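Local coordinates for cytoplasmic export protein 1 (Saccharomyces cerevisiae, PDB 3VWA), which binds tRNA and, as a component of the nuclear tRNA export machinery, may collect tRNAs from export receptors and deliver aminoacylated tRNAs to translation, at residues L345-F350 against S379-H384; L360-L365 against L398-T403. All blocks are in the same frame, centred on the assembly; numbering follows the deposited sequence.

Contact 1: residues L345-F350 against S379-H384; sequences LITQSF and SRIYPH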
loop_
_atom_site.group_PDB
_atom_site.type_symbol
_atom_site.label_atom_id
_atom_site.label_comp_id
_atom_site.label_asym_id
_atom_site.label_seq_id
_atom_site.Cartn_x
_atom_site.Cartn_y
_atom_site.Cartn_z
ATOM N N LEU A 345 -4.853 -13.561 -5.498
ATOM C CA LEU A 345 -5.028 -13.773 -4.070
ATOM C C LEU A 345 -6.471 -13.525 -3.679
ATOM O O LEU A 345 -7.086 -14.318 -2.980
ATOM C CB LEU A 345 -4.095 -12.838 -3.287
ATOM C CG LEU A 345 -3.893 -13.196 -1.789
ATOM C CD1 LEU A 345 -2.486 -12.833 -1.359
ATOM C CD2 LEU A 345 -4.880 -12.504 -0.867
ATOM N N ILE A 346 -7.015 -12.430 -4.190
ATOM C CA ILE A 346 -8.341 -11.978 -3.820
ATOM C C ILE A 346 -9.355 -12.931 -4.429
ATOM O O ILE A 346 -10.278 -13.331 -3.765
ATOM C CB ILE A 346 -8.576 -10.520 -4.262
ATOM C CG1 ILE A 346 -7.730 -9.579 -3.393
ATOM C CG2 ILE A 346 -10.058 -10.157 -4.269
ATOM C CD1 ILE A 346 -8.143 -9.499 -1.946
ATOM N N THR A 347 -9.120 -13.344 -5.666
ATOM C CA THR A 347 -9.925 -14.430 -6.315
ATOM C C THR A 347 -10.035 -15.727 -5.526
ATOM O O THR A 347 -11.133 -16.268 -5.317
ATOM C CB THR A 347 -9.370 -14.748 -7.705
ATOM O OG1 THR A 347 -9.512 -13.580 -8.499
ATOM C CG2 THR A 347 -10.164 -15.896 -8.383
ATOM N N GLN A 348 -8.888 -16.215 -5.077
ATOM C CA GLN A 348 -8.769 -17.439 -4.307
ATOM C C GLN A 348 -9.517 -17.293 -2.997
ATOM O O GLN A 348 -10.249 -18.196 -2.518
ATOM C CB GLN A 348 -7.263 -17.615 -4.035
ATOM C CG GLN A 348 -6.653 -18.948 -4.437
ATOM C CD GLN A 348 -5.442 -19.314 -3.563
ATOM O OE1 GLN A 348 -4.673 -18.449 -3.122
ATOM N NE2 GLN A 348 -5.291 -20.606 -3.287
ATOM N N SER A 349 -9.375 -16.117 -2.399
ATOM C CA SER A 349 -10.055 -15.893 -1.152
ATOM C C SER A 349 -11.580 -15.823 -1.289
ATOM O O SER A 349 -12.266 -16.252 -0.391
ATOM C CB SER A 349 -9.419 -14.739 -0.388
ATOM O OG SER A 349 -9.754 -13.491 -0.962
ATOM N N PHE A 350 -12.092 -15.378 -2.441
ATOM C CA PHE A 350 -13.545 -15.421 -2.752
ATOM C C PHE A 350 -14.093 -16.833 -2.968
ATOM O O PHE A 350 -15.245 -17.122 -2.620
ATOM C CB PHE A 350 -13.899 -14.481 -3.932
ATOM C CG PHE A 350 -14.302 -13.072 -3.485
ATOM C CD1 PHE A 350 -15.623 -12.797 -3.111
ATOM C CD2 PHE A 350 -13.354 -12.051 -3.359
ATOM C CE1 PHE A 350 -16.021 -11.538 -2.645
ATOM C CE2 PHE A 350 -13.749 -10.778 -2.914
ATOM C CZ PHE A 350 -15.083 -10.508 -2.571
ATOM N N SER A 379 -15.767 -10.791 -13.829
ATOM C CA SER A 379 -15.401 -12.075 -14.380
ATOM C C SER A 379 -15.043 -13.090 -13.308
ATOM O O SER A 379 -15.519 -14.215 -13.350
ATOM C CB SER A 379 -14.234 -11.897 -15.354
ATOM O OG SER A 379 -13.747 -13.145 -15.748
ATOM N N ARG A 380 -14.236 -12.678 -12.329
ATOM C CA ARG A 380 -13.708 -13.624 -11.362
ATOM C C ARG A 380 -14.281 -13.471 -9.941
ATOM O O ARG A 380 -14.193 -14.400 -9.159
ATOM C CB ARG A 380 -12.174 -13.501 -11.304
ATOM C CG ARG A 380 -11.492 -13.241 -12.643
ATOM C CD ARG A 380 -9.970 -13.068 -12.494
ATOM N NE ARG A 380 -9.326 -14.289 -11.963
ATOM C CZ ARG A 380 -8.121 -14.365 -11.388
ATOM N NH1 ARG A 380 -7.331 -13.285 -11.260
ATOM N NH2 ARG A 380 -7.709 -15.545 -10.922
ATOM N N ILE A 381 -14.855 -12.311 -9.606
ATOM C CA ILE A 381 -15.245 -12.030 -8.227
ATOM C C ILE A 381 -16.741 -12.151 -8.002
ATOM O O ILE A 381 -17.161 -12.814 -7.058
ATOM C CB ILE A 381 -14.740 -10.660 -7.739
ATOM C CG1 ILE A 381 -13.213 -10.564 -7.920
ATOM C CG2 ILE A 381 -15.214 -10.363 -6.298
ATOM C CD1 ILE A 381 -12.410 -11.569 -7.130
ATOM N N TYR A 382 -17.537 -11.537 -8.885
ATOM C CA TYR A 382 -18.971 -11.469 -8.708
ATOM C C TYR A 382 -19.639 -12.829 -8.565
ATOM O O TYR A 382 -20.454 -13.010 -7.675
ATOM C CB TYR A 382 -19.625 -10.707 -9.883
ATOM C CG TYR A 382 -21.120 -10.576 -9.764
ATOM C CD1 TYR A 382 -21.649 -9.716 -8.822
ATOM C CD2 TYR A 382 -22.008 -11.313 -10.566
ATOM C CE1 TYR A 382 -22.997 -9.560 -8.661
ATOM C CE2 TYR A 382 -23.390 -11.151 -10.410
ATOM C CZ TYR A 382 -23.855 -10.240 -9.440
ATOM O OH TYR A 382 -25.173 -9.950 -9.164
ATOM N N PRO A 383 -19.319 -13.791 -9.452
ATOM C CA PRO A 383 -20.041 -15.055 -9.386
ATOM C C PRO A 383 -19.926 -15.712 -8.005
ATOM O O PRO A 383 -20.826 -16.425 -7.609
ATOM C CB PRO A 383 -19.341 -15.908 -10.466
ATOM C CG PRO A 383 -18.835 -14.879 -11.436
ATOM C CD PRO A 383 -18.322 -13.799 -10.528
ATOM N N HIS A 384 -18.848 -15.482 -7.273
ATOM C CA HIS A 384 -18.752 -16.050 -5.900
ATOM C C HIS A 384 -19.352 -15.096 -4.936
ATOM O O HIS A 384 -20.055 -15.467 -3.973
ATOM C CB HIS A 384 -17.281 -16.312 -5.539
ATOM C CG HIS A 384 -16.575 -17.206 -6.526
ATOM N ND1 HIS A 384 -15.556 -16.782 -7.304
ATOM C CD2 HIS A 384 -16.798 -18.534 -6.860
ATOM C CE1 HIS A 384 -15.142 -17.792 -8.082
ATOM N NE2 HIS A 384 -15.902 -18.864 -7.813
#

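Contact 2: residues L360-L365 against L398-T403; sequences LLLIYL and LQTLKT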
loop_
_atom_site.group_PDB
_atom_site.type_symbol
_atom_site.label_atom_id
_atom_site.label_comp_id
_atom_site.label_asym_id
_atom_site.label_seq_id
_atom_site.Cartn_x
_atom_site.Cartn_y
_atom_site.Cartn_z
ATOM N N LEU A 360 -14.974 -10.409 5.741
ATOM C CA LEU A 360 -13.848 -9.489 5.665
ATOM C C LEU A 360 -13.755 -8.863 4.249
ATOM O O LEU A 360 -13.496 -7.637 4.129
ATOM C CB LEU A 360 -12.542 -10.174 6.055
ATOM C CG LEU A 360 -11.285 -9.353 5.868
ATOM C CD1 LEU A 360 -11.184 -8.000 6.637
ATOM C CD2 LEU A 360 -10.134 -10.282 6.186
ATOM N N LEU A 361 -13.958 -9.705 3.217
ATOM C CA LEU A 361 -13.841 -9.291 1.834
ATOM C C LEU A 361 -14.973 -8.327 1.462
ATOM O O LEU A 361 -14.788 -7.386 0.689
ATOM C CB LEU A 361 -13.976 -10.518 0.908
ATOM C CG LEU A 361 -12.847 -11.544 0.884
ATOM C CD1 LEU A 361 -13.272 -12.812 0.142
ATOM C CD2 LEU A 361 -11.610 -10.911 0.255
ATOM N N LEU A 362 -16.160 -8.581 2.005
ATOM C CA LEU A 362 -17.264 -7.704 1.718
ATOM C C LEU A 362 -16.944 -6.296 2.200
ATOM O O LEU A 362 -17.206 -5.362 1.469
ATOM C CB LEU A 362 -18.594 -8.236 2.298
ATOM C CG LEU A 362 -19.184 -9.498 1.715
ATOM C CD1 LEU A 362 -20.401 -9.893 2.538
ATOM C CD2 LEU A 362 -19.590 -9.433 0.250
ATOM N N ILE A 363 -16.372 -6.175 3.403
ATOM C CA ILE A 363 -15.860 -4.896 3.939
ATOM C C ILE A 363 -14.871 -4.164 3.048
ATOM O O ILE A 363 -14.927 -2.947 3.001
ATOM C CB ILE A 363 -15.247 -5.041 5.362
ATOM C CG1 ILE A 363 -16.356 -5.300 6.368
ATOM C CG2 ILE A 363 -14.496 -3.802 5.803
ATOM C CD1 ILE A 363 -15.978 -6.220 7.512
ATOM N N TYR A 364 -13.974 -4.886 2.356
ATOM C CA TYR A 364 -12.966 -4.229 1.543
ATOM C C TYR A 364 -13.300 -4.174 0.025
ATOM O O TYR A 364 -12.492 -3.659 -0.709
ATOM C CB TYR A 364 -11.580 -4.860 1.750
ATOM C CG TYR A 364 -10.845 -4.352 2.999
ATOM C CD1 TYR A 364 -9.972 -3.254 2.948
ATOM C CD2 TYR A 364 -11.031 -4.988 4.213
ATOM C CE1 TYR A 364 -9.329 -2.775 4.104
ATOM C CE2 TYR A 364 -10.371 -4.570 5.363
ATOM C CZ TYR A 364 -9.532 -3.465 5.315
ATOM O OH TYR A 364 -8.957 -3.089 6.511
ATOM N N LEU A 365 -14.456 -4.700 -0.429
ATOM C CA LEU A 365 -14.759 -4.835 -1.870
ATOM C C LEU A 365 -14.756 -3.519 -2.624
ATOM O O LEU A 365 -14.133 -3.435 -3.662
ATOM C CB LEU A 365 -16.107 -5.550 -2.137
ATOM C CG LEU A 365 -16.097 -6.816 -3.014
ATOM C CD1 LEU A 365 -17.511 -7.241 -3.343
ATOM C CD2 LEU A 365 -15.217 -6.802 -4.280
ATOM N N LEU A 398 -27.593 -10.855 4.279
ATOM C CA LEU A 398 -27.824 -9.406 4.428
ATOM C C LEU A 398 -26.604 -8.589 4.006
ATOM O O LEU A 398 -26.707 -7.696 3.203
ATOM C CB LEU A 398 -28.210 -9.018 5.857
ATOM C CG LEU A 398 -28.583 -7.532 6.116
ATOM C CD1 LEU A 398 -29.798 -7.110 5.315
ATOM C CD2 LEU A 398 -28.801 -7.247 7.623
ATOM N N GLN A 399 -25.427 -8.902 4.526
ATOM C CA GLN A 399 -24.289 -8.088 4.105
ATOM C C GLN A 399 -24.015 -8.181 2.619
ATOM O O GLN A 399 -23.623 -7.173 2.023
ATOM C CB GLN A 399 -23.015 -8.349 4.897
ATOM C CG GLN A 399 -23.130 -7.972 6.366
ATOM C CD GLN A 399 -23.535 -6.520 6.571
ATOM O OE1 GLN A 399 -24.634 -6.269 6.969
ATOM N NE2 GLN A 399 -22.638 -5.572 6.292
ATOM N N THR A 400 -24.147 -9.371 2.021
ATOM C CA THR A 400 -23.935 -9.462 0.581
ATOM C C THR A 400 -24.940 -8.485 -0.044
ATOM O O THR A 400 -24.588 -7.664 -0.857
ATOM C CB THR A 400 -24.144 -10.893 0.043
ATOM O OG1 THR A 400 -23.336 -11.839 0.773
ATOM C CG2 THR A 400 -23.776 -10.979 -1.408
ATOM N N LEU A 401 -26.192 -8.564 0.385
ATOM C CA LEU A 401 -27.233 -7.733 -0.152
ATOM C C LEU A 401 -26.888 -6.258 -0.125
ATOM O O LEU A 401 -26.941 -5.591 -1.161
ATOM C CB LEU A 401 -28.564 -8.030 0.518
ATOM C CG LEU A 401 -29.752 -7.113 0.181
ATOM C CD1 LEU A 401 -30.125 -7.106 -1.317
ATOM C CD2 LEU A 401 -30.897 -7.623 1.037
ATOM N N LYS A 402 -26.474 -5.770 1.024
ATOM C CA LYS A 402 -26.149 -4.346 1.199
ATOM C C LYS A 402 -24.897 -3.899 0.426
ATOM O O LYS A 402 -24.523 -2.713 0.419
ATOM C CB LYS A 402 -25.819 -4.085 2.663
ATOM C CG LYS A 402 -26.960 -4.196 3.649
ATOM C CD LYS A 402 -26.529 -3.492 4.929
ATOM C CE LYS A 402 -27.593 -3.605 6.020
ATOM N NZ LYS A 402 -27.297 -2.703 7.177
ATOM N N THR A 403 -24.177 -4.848 -0.137
ATOM C CA THR A 403 -22.932 -4.519 -0.809
ATOM C C THR A 403 -23.163 -4.424 -2.322
ATOM O O THR A 403 -22.299 -3.986 -3.027
ATOM C CB THR A 403 -21.867 -5.602 -0.446
ATOM O OG1 THR A 403 -21.628 -5.515 0.961
ATOM C CG2 THR A 403 -20.552 -5.412 -1.150
#

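Contact 1: residues L345-F350 against S379-H384
Ile381 reaches across to Phe350 and sets its CG2 methyl squarely over the phenyl ring, 3.6 Å from the centroid and 8° off the ring normal. This is a CH-pi contact in which the methyl meets all six ring carbons at nearly equal range. With CG1 beside the backbone N (chi1 -55°), CG2 stands anti to that N, and CD1 at the end of CG1 runs toward the neighbouring helix. There CD1 lies 4.0 Å from CG2 of Ile346 and 3.8 Å from OG1 of Thr347, so one isoleucine touches three residues on the facing side of helix 342-351, Ile346, Thr347 and Phe350.

The polar side is built differently. Arg380, bent at chi3, lays its guanidinium across Thr347 so that OG1 stands over the middle of the flat group, 3.3 Å from CZ. A hydroxyl above the plane cannot take up the in-plane N-H groups; OG1 instead hydrogen-bonds Asn343 O, and the Arg380 NH1 forms a salt bridge with Asp344. Replacing Arg380 by an alanine would take away the guanidinium, probably leaving the Asp344 carboxylate without its cationic mate and the Thr347 hydroxyl without its flat cover.

A side-chain-to-backbone contact closes the far end, where CB of His384 rests 3.6 Å from Phe350 O. That carbonyl is also hydrogen-bonded by Arg358 of helix 355-368. The His384 ring turns back on its own helix, giving a weak bond from ND1 to Arg380 O.

No hydrogen bond links the two segments, whose axes run 9.3 Å apart at 19°. Near-parallel packing of every second helix is characteristic of an alpha-solenoid, here the HEAT-repeat part of the protein, with the HEAT 1 repeat beginning at Ile381.

Contact 2: residues L360-L365 against L398-T403
Leu362 meets Gln399 and Thr400 across two helices stacked side by side in the HEAT-repeat solenoid, where helix 355-368 lies next to helix 394-407 of the HEAT 1 repeat. The short segments run almost parallel, 12° apart, with axes 10.3 Å from each other. That spacing makes for a modest interface of 193 Å², without a hydrogen bond between the segments.

Going up the first segment, Leu362 does most of the work. Its CG lies anti to the carbonyl carbon (chi1 -67°) and its CD1 is carried straight on from there, so this one methyl spans the gap. Leu362 CD1 arrives at the backbone of the second helix, 3.8 Å from CB of Gln399 and as near to N of Thr400. The OG1 of Thr400 stands beside the same methyl, but its hydrogen bond goes to Leu396 O, one turn back in its own helix. The aliphatic root of Gln399 thus receives the leucine, while its chain bends at chi2. At the base of Leu362, its carbonyl O faces the CG2 methyl of Thr403.

One turn on, Leu365 brings CD1 to within 4.2 Å of that same Thr403 CG2, the two side chains meeting at about a right angle; this is a looser touch than those of Leu362. Phe385 of helix 374-387 packs against Leu362, Leu365, Thr400 and Thr403, and so joins a third helix to both sides of the contact.

On Thr403, CG2 meets Leu365 CD1 and Leu362 O, while OG1, near Leu362 CB, donates a 2.8 Å hydrogen bond to Gln399 O, tilted 27° from the carbonyl plane.

The centres of contacts 1 and 2 lie about 13 Å apart on the same side of the chain's centre, and their segments alternate in sequence: 345-350, 360-365, 379-384, 398-403. They sit on four consecutive helices, each contact joining a helix to the next but one. Helices 342-351 and 374-387 on one side and 355-368 and 394-407 on the other pack directly against each other: Phe350 CD2 is 3.6 Å from Leu361 CD1, and Ile381 CG2 packs near Leu365 CD2. This is consistent with an apolar seam that runs on into HEAT 1, in a solenoid separate from the beta-containing, kinase-like N-terminal part of this tRNA-binding protein.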